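Local atomic coordinates of serpin-12 (Manduca sexta, PDB entry 6CJ7), a protein that probably inhibits serine proteases as a serpin and controls the prophenoloxidase activation system in the larval hemolymph of the insect. Residues Ser17-Phe25 / Ala37-Leu47; Asn356-Trp364 / Leu372-Pro380. All blocks are in the same frame, centred on the assembly; numbering follows the deposited sequence.

Interaction 1: residues Ser17-Phe25 / Ala37-Leu47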
loop_
_atom_site.group_PDB
_atom_site.type_symbol
_atom_site.label_atom_id
_atom_site.label_comp_id
_atom_site.label_asym_id
_atom_site.label_seq_id
_atom_site.Cartn_x
_atom_site.Cartn_y
_atom_site.Cartn_z
ATOM N N SER A 17 10.950 6.791 5.089
ATOM C CA SER A 17 11.336 5.422 4.762
ATOM C C SER A 17 10.539 4.867 3.588
ATOM O O SER A 17 11.052 4.026 2.845
ATOM C CB SER A 17 11.171 4.514 5.977
ATOM O OG SER A 17 9.823 4.472 6.401
ATOM N N THR A 18 9.284 5.291 3.417
ATOM C CA THR A 18 8.468 4.798 2.315
ATOM C C THR A 18 8.329 5.814 1.184
ATOM O O THR A 18 7.415 5.689 0.355
ATOM C CB THR A 18 7.083 4.364 2.815
ATOM O OG1 THR A 18 6.441 5.445 3.499
ATOM C CG2 THR A 18 7.198 3.166 3.757
ATOM N N SER A 19 9.247 6.783 1.102
ATOM C CA SER A 19 9.153 7.806 0.063
ATOM C C SER A 19 9.125 7.203 -1.342
ATOM O O SER A 19 8.394 7.696 -2.210
ATOM C CB SER A 19 10.306 8.797 0.189
ATOM O OG SER A 19 11.546 8.119 0.082
ATOM N N PHE A 20 9.912 6.149 -1.600
ATOM C CA PHE A 20 9.875 5.534 -2.928
ATOM C C PHE A 20 8.460 5.073 -3.274
ATOM O O PHE A 20 7.948 5.353 -4.370
ATOM C CB PHE A 20 10.845 4.356 -3.014
ATOM C CG PHE A 20 10.774 3.633 -4.328
ATOM C CD1 PHE A 20 11.290 4.215 -5.460
ATOM C CD2 PHE A 20 10.167 2.394 -4.425
ATOM C CE1 PHE A 20 11.213 3.573 -6.688
ATOM C CE2 PHE A 20 10.084 1.742 -5.652
ATOM C CZ PHE A 20 10.618 2.337 -6.775
ATOM N N GLY A 21 7.824 4.346 -2.350
ATOM C CA GLY A 21 6.478 3.847 -2.593
ATOM C C GLY A 21 5.457 4.955 -2.785
ATOM O O GLY A 21 4.538 4.823 -3.594
ATOM N N VAL A 22 5.586 6.056 -2.030
ATOM C CA VAL A 22 4.689 7.194 -2.253
ATOM C C VAL A 22 4.901 7.783 -3.646
ATOM O O VAL A 22 3.933 8.127 -4.340
ATOM C CB VAL A 22 4.874 8.256 -1.156
ATOM C CG1 VAL A 22 3.996 9.474 -1.428
ATOM C CG2 VAL A 22 4.512 7.678 0.188
ATOM N N ASN A 23 6.167 7.921 -4.067
ATOM C CA ASN A 23 6.473 8.417 -5.410
ATOM C C ASN A 23 5.869 7.514 -6.483
ATOM O O ASN A 23 5.340 8.001 -7.492
ATOM C CB ASN A 23 7.988 8.522 -5.605
ATOM C CG ASN A 23 8.653 9.507 -4.653
ATOM O OD1 ASN A 23 8.036 10.456 -4.187
ATOM N ND2 ASN A 23 9.943 9.290 -4.392
ATOM N N VAL A 24 5.944 6.193 -6.284
ATOM C CA VAL A 24 5.336 5.259 -7.230
ATOM C C VAL A 24 3.833 5.486 -7.308
ATOM O O VAL A 24 3.253 5.568 -8.400
ATOM C CB VAL A 24 5.665 3.807 -6.847
ATOM C CG1 VAL A 24 4.811 2.826 -7.673
ATOM C CG2 VAL A 24 7.176 3.528 -7.076
ATOM N N PHE A 25 3.179 5.595 -6.153
ATOM C CA PHE A 25 1.733 5.817 -6.149
ATOM C C PHE A 25 1.376 7.100 -6.881
ATOM O O PHE A 25 0.440 7.128 -7.687
ATOM C CB PHE A 25 1.214 5.862 -4.710
ATOM C CG PHE A 25 -0.270 6.149 -4.610
ATOM C CD1 PHE A 25 -1.203 5.126 -4.757
ATOM C CD2 PHE A 25 -0.723 7.437 -4.378
ATOM C CE1 PHE A 25 -2.579 5.395 -4.671
ATOM C CE2 PHE A 25 -2.103 7.717 -4.303
ATOM C CZ PHE A 25 -3.021 6.692 -4.441
ATOM N N ALA A 37 -5.440 2.443 -5.684
ATOM C CA ALA A 37 -5.058 2.026 -4.341
ATOM C C ALA A 37 -3.734 1.288 -4.414
ATOM O O ALA A 37 -3.520 0.494 -5.333
ATOM C CB ALA A 37 -6.118 1.117 -3.720
ATOM N N ALA A 38 -2.854 1.549 -3.447
ATOM C CA ALA A 38 -1.586 0.841 -3.372
ATOM C C ALA A 38 -1.008 1.051 -1.988
ATOM O O ALA A 38 -1.399 1.973 -1.264
ATOM C CB ALA A 38 -0.583 1.317 -4.427
ATOM N N SER A 39 -0.063 0.194 -1.629
ATOM C CA SER A 39 0.626 0.337 -0.346
ATOM C C SER A 39 2.035 0.870 -0.549
ATOM O O SER A 39 2.887 0.137 -1.065
ATOM C CB SER A 39 0.688 -1.001 0.380
ATOM O OG SER A 39 1.517 -0.877 1.549
ATOM N N PRO A 40 2.347 2.110 -0.150
ATOM C CA PRO A 40 3.753 2.548 -0.197
ATOM C C PRO A 40 4.669 1.645 0.602
ATOM O O PRO A 40 5.830 1.443 0.211
ATOM C CB PRO A 40 3.704 3.969 0.383
ATOM C CG PRO A 40 2.285 4.426 0.082
ATOM C CD PRO A 40 1.444 3.189 0.289
ATOM N N PHE A 41 4.166 1.078 1.701
ATOM C CA PHE A 41 4.939 0.125 2.494
ATOM C C PHE A 41 5.333 -1.102 1.664
ATOM O O PHE A 41 6.523 -1.446 1.574
ATOM C CB PHE A 41 4.121 -0.249 3.742
ATOM C CG PHE A 41 4.715 -1.339 4.569
ATOM C CD1 PHE A 41 5.895 -1.132 5.267
ATOM C CD2 PHE A 41 4.093 -2.570 4.663
ATOM C CE1 PHE A 41 6.452 -2.142 6.038
ATOM C CE2 PHE A 41 4.639 -3.584 5.436
ATOM C CZ PHE A 41 5.817 -3.366 6.126
ATOM N N SER A 42 4.356 -1.750 1.018
ATOM C CA SER A 42 4.646 -2.961 0.252
ATOM C C SER A 42 5.578 -2.673 -0.912
ATOM O O SER A 42 6.444 -3.490 -1.237
ATOM C CB SER A 42 3.360 -3.582 -0.300
ATOM O OG SER A 42 2.413 -3.845 0.702
ATOM N N ILE A 43 5.385 -1.539 -1.582
ATOM C CA ILE A 43 6.219 -1.232 -2.742
ATOM C C ILE A 43 7.651 -0.955 -2.302
ATOM O O ILE A 43 8.609 -1.365 -2.969
ATOM C CB ILE A 43 5.617 -0.055 -3.532
ATOM C CG1 ILE A 43 4.263 -0.452 -4.104
ATOM C CG2 ILE A 43 6.576 0.401 -4.627
ATOM C CD1 ILE A 43 3.465 0.707 -4.679
ATOM N N THR A 44 7.824 -0.269 -1.169
ATOM C CA THR A 44 9.168 -0.028 -0.650
ATOM C C THR A 44 9.817 -1.329 -0.185
ATOM O O THR A 44 11.008 -1.558 -0.445
ATOM C CB THR A 44 9.112 1.004 0.488
ATOM O OG1 THR A 44 8.465 2.198 0.027
ATOM C CG2 THR A 44 10.519 1.374 0.950
ATOM N N ILE A 45 9.044 -2.203 0.478
ATOM C CA ILE A 45 9.572 -3.489 0.949
ATOM C C ILE A 45 10.115 -4.300 -0.218
ATOM O O ILE A 45 11.177 -4.932 -0.117
ATOM C CB ILE A 45 8.483 -4.274 1.712
ATOM C CG1 ILE A 45 8.252 -3.675 3.095
ATOM C CG2 ILE A 45 8.880 -5.753 1.843
ATOM C CD1 ILE A 45 9.284 -4.111 4.114
ATOM N N LEU A 46 9.395 -4.299 -1.345
ATOM C CA LEU A 46 9.863 -4.978 -2.547
ATOM C C LEU A 46 11.279 -4.541 -2.901
ATOM O O LEU A 46 12.187 -5.372 -3.068
ATOM C CB LEU A 46 8.880 -4.668 -3.688
ATOM C CG LEU A 46 9.049 -5.248 -5.091
ATOM C CD1 LEU A 46 10.051 -4.492 -5.948
ATOM C CD2 LEU A 46 9.425 -6.684 -4.979
ATOM N N LEU A 47 11.489 -3.227 -3.010
ATOM C CA LEU A 47 12.792 -2.724 -3.441
ATOM C C LEU A 47 13.847 -2.892 -2.352
ATOM O O LEU A 47 14.999 -3.227 -2.659
ATOM C CB LEU A 47 12.691 -1.253 -3.833
ATOM C CG LEU A 47 12.259 -0.806 -5.228
ATOM C CD1 LEU A 47 13.197 -1.475 -6.221
ATOM C CD2 LEU A 47 10.811 -1.151 -5.565
#

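Interaction 2: residues Asn356-Trp364 / Leu372-Pro380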
loop_
_atom_site.group_PDB
_atom_site.type_symbol
_atom_site.label_atom_id
_atom_site.label_comp_id
_atom_site.label_asym_id
_atom_site.label_seq_id
_atom_site.Cartn_x
_atom_site.Cartn_y
_atom_site.Cartn_z
ATOM N N ASN A 356 -18.693 13.411 -0.187
ATOM C CA ASN A 356 -19.643 13.045 -1.234
ATOM C C ASN A 356 -19.124 13.407 -2.622
ATOM O O ASN A 356 -19.911 13.635 -3.552
ATOM C CB ASN A 356 -21.004 13.689 -0.974
ATOM C CG ASN A 356 -20.960 15.211 -1.010
ATOM O OD1 ASN A 356 -19.905 15.819 -1.178
ATOM N ND2 ASN A 356 -22.122 15.831 -0.853
ATOM N N LYS A 357 -17.808 13.491 -2.739
ATOM C CA LYS A 357 -17.097 13.789 -3.970
ATOM C C LYS A 357 -15.728 13.152 -3.818
ATOM O O LYS A 357 -15.365 12.712 -2.719
ATOM C CB LYS A 357 -16.993 15.299 -4.205
ATOM C CG LYS A 357 -16.211 16.045 -3.150
ATOM C CD LYS A 357 -16.197 17.534 -3.457
ATOM C CE LYS A 357 -15.497 18.316 -2.363
ATOM N NZ LYS A 357 -15.178 19.706 -2.800
ATOM N N PRO A 358 -14.953 13.051 -4.902
ATOM C CA PRO A 358 -13.669 12.340 -4.813
ATOM C C PRO A 358 -12.745 12.863 -3.710
ATOM O O PRO A 358 -12.646 14.071 -3.465
ATOM C CB PRO A 358 -13.062 12.556 -6.208
ATOM C CG PRO A 358 -14.223 12.594 -7.074
ATOM C CD PRO A 358 -15.307 13.349 -6.304
ATOM N N PHE A 359 -12.054 11.932 -3.059
ATOM C CA PHE A 359 -11.245 12.246 -1.889
ATOM C C PHE A 359 -10.082 11.274 -1.799
ATOM O O PHE A 359 -10.036 10.265 -2.506
ATOM C CB PHE A 359 -12.079 12.216 -0.592
ATOM C CG PHE A 359 -12.667 10.861 -0.274
ATOM C CD1 PHE A 359 -13.923 10.513 -0.755
ATOM C CD2 PHE A 359 -11.998 9.972 0.545
ATOM C CE1 PHE A 359 -14.482 9.279 -0.454
ATOM C CE2 PHE A 359 -12.539 8.733 0.846
ATOM C CZ PHE A 359 -13.785 8.385 0.350
ATOM N N LEU A 360 -9.132 11.601 -0.924
ATOM C CA LEU A 360 -7.964 10.771 -0.660
ATOM C C LEU A 360 -8.103 10.134 0.713
ATOM O O LEU A 360 -8.515 10.796 1.671
ATOM C CB LEU A 360 -6.683 11.599 -0.664
ATOM C CG LEU A 360 -6.235 12.284 -1.939
ATOM C CD1 LEU A 360 -4.863 12.887 -1.665
ATOM C CD2 LEU A 360 -6.173 11.274 -3.093
ATOM N N ALA A 361 -7.752 8.858 0.819
ATOM C CA ALA A 361 -7.710 8.192 2.113
ATOM C C ALA A 361 -6.336 7.572 2.300
ATOM O O ALA A 361 -5.814 6.921 1.396
ATOM C CB ALA A 361 -8.803 7.121 2.227
ATOM N N ILE A 362 -5.759 7.760 3.485
ATOM C CA ILE A 362 -4.426 7.260 3.790
ATOM C C ILE A 362 -4.533 6.457 5.070
ATOM O O ILE A 362 -5.027 6.966 6.079
ATOM C CB ILE A 362 -3.408 8.401 3.945
ATOM C CG1 ILE A 362 -3.283 9.168 2.627
ATOM C CG2 ILE A 362 -2.036 7.853 4.375
ATOM C CD1 ILE A 362 -2.392 10.382 2.700
ATOM N N LEU A 363 -4.120 5.195 5.023
ATOM C CA LEU A 363 -4.026 4.392 6.232
ATOM C C LEU A 363 -2.645 4.603 6.827
ATOM O O LEU A 363 -1.633 4.324 6.173
ATOM C CB LEU A 363 -4.285 2.915 5.941
ATOM C CG LEU A 363 -4.212 2.065 7.218
ATOM C CD1 LEU A 363 -5.450 2.310 8.097
ATOM C CD2 LEU A 363 -4.045 0.584 6.870
ATOM N N TRP A 364 -2.604 5.113 8.057
ATOM C CA TRP A 364 -1.374 5.561 8.690
ATOM C C TRP A 364 -1.044 4.634 9.851
ATOM O O TRP A 364 -1.921 4.324 10.668
ATOM C CB TRP A 364 -1.544 7.006 9.178
ATOM C CG TRP A 364 -0.286 7.698 9.602
ATOM C CD1 TRP A 364 0.164 7.904 10.888
ATOM C CD2 TRP A 364 0.667 8.321 8.742
ATOM N NE1 TRP A 364 1.348 8.602 10.865
ATOM C CE2 TRP A 364 1.679 8.869 9.558
ATOM C CE3 TRP A 364 0.769 8.461 7.349
ATOM C CZ2 TRP A 364 2.779 9.551 9.027
ATOM C CZ3 TRP A 364 1.864 9.141 6.831
ATOM C CH2 TRP A 364 2.843 9.671 7.659
ATOM N N LEU A 372 0.707 3.146 5.198
ATOM C CA LEU A 372 0.562 1.748 4.818
ATOM C C LEU A 372 -0.310 1.573 3.588
ATOM O O LEU A 372 -0.172 0.567 2.896
ATOM C CB LEU A 372 -0.052 0.937 5.958
ATOM C CG LEU A 372 0.796 0.871 7.230
ATOM C CD1 LEU A 372 0.051 0.102 8.315
ATOM C CD2 LEU A 372 2.121 0.197 6.922
ATOM N N PHE A 373 -1.231 2.498 3.339
ATOM C CA PHE A 373 -2.152 2.403 2.215
ATOM C C PHE A 373 -2.447 3.820 1.752
ATOM O O PHE A 373 -2.622 4.726 2.581
ATOM C CB PHE A 373 -3.449 1.691 2.660
ATOM C CG PHE A 373 -4.127 0.874 1.621
ATOM C CD1 PHE A 373 -4.996 1.466 0.717
ATOM C CD2 PHE A 373 -4.001 -0.503 1.615
ATOM C CE1 PHE A 373 -5.666 0.697 -0.231
ATOM C CE2 PHE A 373 -4.657 -1.270 0.693
ATOM C CZ PHE A 373 -5.496 -0.673 -0.242
ATOM N N MET A 374 -2.487 4.015 0.434
ATOM C CA MET A 374 -2.960 5.265 -0.154
ATOM C C MET A 374 -4.070 4.935 -1.137
ATOM O O MET A 374 -3.947 3.990 -1.922
ATOM C CB MET A 374 -1.837 6.043 -0.852
ATOM C CG MET A 374 -0.766 6.530 0.102
ATOM S SD MET A 374 0.503 7.475 -0.744
ATOM C CE MET A 374 -0.382 8.992 -1.121
ATOM N N ALA A 375 -5.167 5.681 -1.075
ATOM C CA ALA A 375 -6.253 5.422 -2.009
ATOM C C ALA A 375 -6.794 6.739 -2.521
ATOM O O ALA A 375 -7.089 7.648 -1.737
ATOM C CB ALA A 375 -7.383 4.609 -1.367
ATOM N N ARG A 376 -6.958 6.823 -3.833
ATOM C CA ARG A 376 -7.714 7.894 -4.461
ATOM C C ARG A 376 -9.100 7.329 -4.757
ATOM O O ARG A 376 -9.262 6.466 -5.627
ATOM C CB ARG A 376 -6.997 8.382 -5.723
ATOM C CG ARG A 376 -7.790 9.396 -6.585
ATOM C CD ARG A 376 -6.975 9.825 -7.764
ATOM N NE ARG A 376 -7.035 8.782 -8.784
ATOM C CZ ARG A 376 -6.277 8.723 -9.868
ATOM N NH1 ARG A 376 -5.397 9.674 -10.105
ATOM N NH2 ARG A 376 -6.415 7.710 -10.711
ATOM N N ILE A 377 -10.096 7.794 -4.016
ATOM C CA ILE A 377 -11.451 7.267 -4.120
ATOM C C ILE A 377 -12.218 8.181 -5.068
ATOM O O ILE A 377 -12.679 9.260 -4.677
ATOM C CB ILE A 377 -12.133 7.165 -2.753
ATOM C CG1 ILE A 377 -11.223 6.408 -1.777
ATOM C CG2 ILE A 377 -13.503 6.527 -2.897
ATOM C CD1 ILE A 377 -11.206 4.929 -1.974
ATOM N N MET A 378 -12.341 7.748 -6.329
ATOM C CA MET A 378 -13.171 8.412 -7.329
ATOM C C MET A 378 -14.614 7.946 -7.306
ATOM O O MET A 378 -15.495 8.682 -7.761
ATOM C CB MET A 378 -12.636 8.186 -8.750
ATOM C CG MET A 378 -11.207 8.620 -8.987
ATOM S SD MET A 378 -10.790 10.309 -8.434
ATOM C CE MET A 378 -11.473 11.402 -9.758
ATOM N N ASP A 379 -14.863 6.726 -6.854
ATOM C CA ASP A 379 -16.196 6.130 -6.926
ATOM C C ASP A 379 -16.273 5.048 -5.859
ATOM O O ASP A 379 -15.797 3.930 -6.079
ATOM C CB ASP A 379 -16.454 5.539 -8.320
ATOM C CG ASP A 379 -17.870 5.007 -8.492
ATOM O OD1 ASP A 379 -18.591 4.866 -7.480
ATOM O OD2 ASP A 379 -18.264 4.717 -9.650
ATOM N N PRO A 380 -16.861 5.336 -4.696
ATOM C CA PRO A 380 -16.879 4.342 -3.616
ATOM C C PRO A 380 -17.795 3.154 -3.874
ATOM O O PRO A 380 -17.791 2.223 -3.060
ATOM C CB PRO A 380 -17.363 5.158 -2.407
ATOM C CG PRO A 380 -18.242 6.211 -3.023
ATOM C CD PRO A 380 -17.541 6.587 -4.315
#

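Interaction 1: residues Ser17-Phe25 / Ala37-Leu47
Helices 19-25 and 40-47 cross at 117° with their axes 7.3 Å apart, and they come nearest where G21 CA lies 3.9 Å from P40 CA. This closeness depends on G21 being a glycine, because a side chain there would be driven into P40 O and the hydroxyl of T44. That hydroxyl works in both directions. T44 OG1 gives its proton to P40 O at 2.7 Å and accepts from G21 N in a longer bond of 3.3 Å, bent to 136°. The torsion explains the first bond: OG1 sits beside its own backbone N (chi1 -55°) and so reaches back to the carbonyl one turn earlier, which T44 N approaches from the opposite face. G21 N, in the first turn of its helix, thus finds an acceptor on the neighbouring helix.

Apolar groups fill in around this crossing. P40 suits a first turn, where a backbone N-H would have no acceptor within the helix, and lays its CB 3.8 Å from V22 CG2. Branched I43 divides its contacts, with CG2 against G21 CA and obliquely at the F20 ring, and CD1 3.9 Å from V24 CG1. V24 CG2 lies over the rim of one face of the F20 ring. At the far end the F25 ring turns its edge to A38, CD1 lying 3.9 Å from CB.

S39 is the N-cap of helix 40-47, its OG accepting from S42 N. It also bonds L372 O, and its backbone N meets H320 NE2. This junction of strand 36-38 and helix 40-51 corresponds to the shutter region of the serpin fold.

Interaction 2: residues Asn356-Trp364 / Leu372-Pro380
F359, A361 and L363 form the hydrogen-bonded pairs with I377, A375 and F373 in this antiparallel hairpin, whose strand axes come within 4.7 Å. In the central pair A361 N reaches A375 O in its carbonyl plane, and A375 N returns a 2.8 Å bond to A361 O. At the turn end L372 and F373 both face L363 in a classic beta bulge: L363 O takes a short but bent bond (2.8 Å) from L372 N and a weak one from F373 N. CA-H...O contacts to the carbonyls of A375, F373 and I377 supplement these, L360 and I362 giving theirs between the pairs and P358 just beyond the last.

Among the side chains, the F359 ring lies over I377 in a CH-pi contact, with I377 CB 3.9 Å from the ring centroid and 17° off its normal. Its CG stands between the backbone N and the carbonyl carbon (chi1 63°), a setting that swings the ring over its cross-strand neighbour. An alanine here is likely to strip I377 CB of the ring face it packs on and to open a gap beside the isoleucine's two branches. Near the turn L363 CB meets F373 CB at 3.6 Å, while at the other end P358 CB rests 3.9 Å from M378 SD, brought close by the bent methionine chain.

R376 brings a buried charge into the contact, paired with D246 and bonded to the carbonyls of A29, Q32 and G34, while its CB touches L360 CD2. Strand 232-239 flanks 359-365 and strand 36-38 flanks 370-377, while helices 245-251 and 254-260 pack against the face bearing L360, I362 and M374.

In the fold
Both contacts are buried, but interaction 1 lies nearer the centre of the chain, whereas interaction 2 runs out to partly exposed P358 and M378. They meet along strand 36-38, which pairs with strand 370-377: A38 O probably accepts from M374 N, and the capping serine of interaction 1 also reaches the bulge of interaction 2. F25 and A37 pack on M374 and F373 as well. The chemistry follows the architecture. Helix crossing relies on close-fitting small and branched residues and one shared hydroxyl, while the hairpin is held by repeated backbone bonds, with side chains serving the faces that helices and other strands cover.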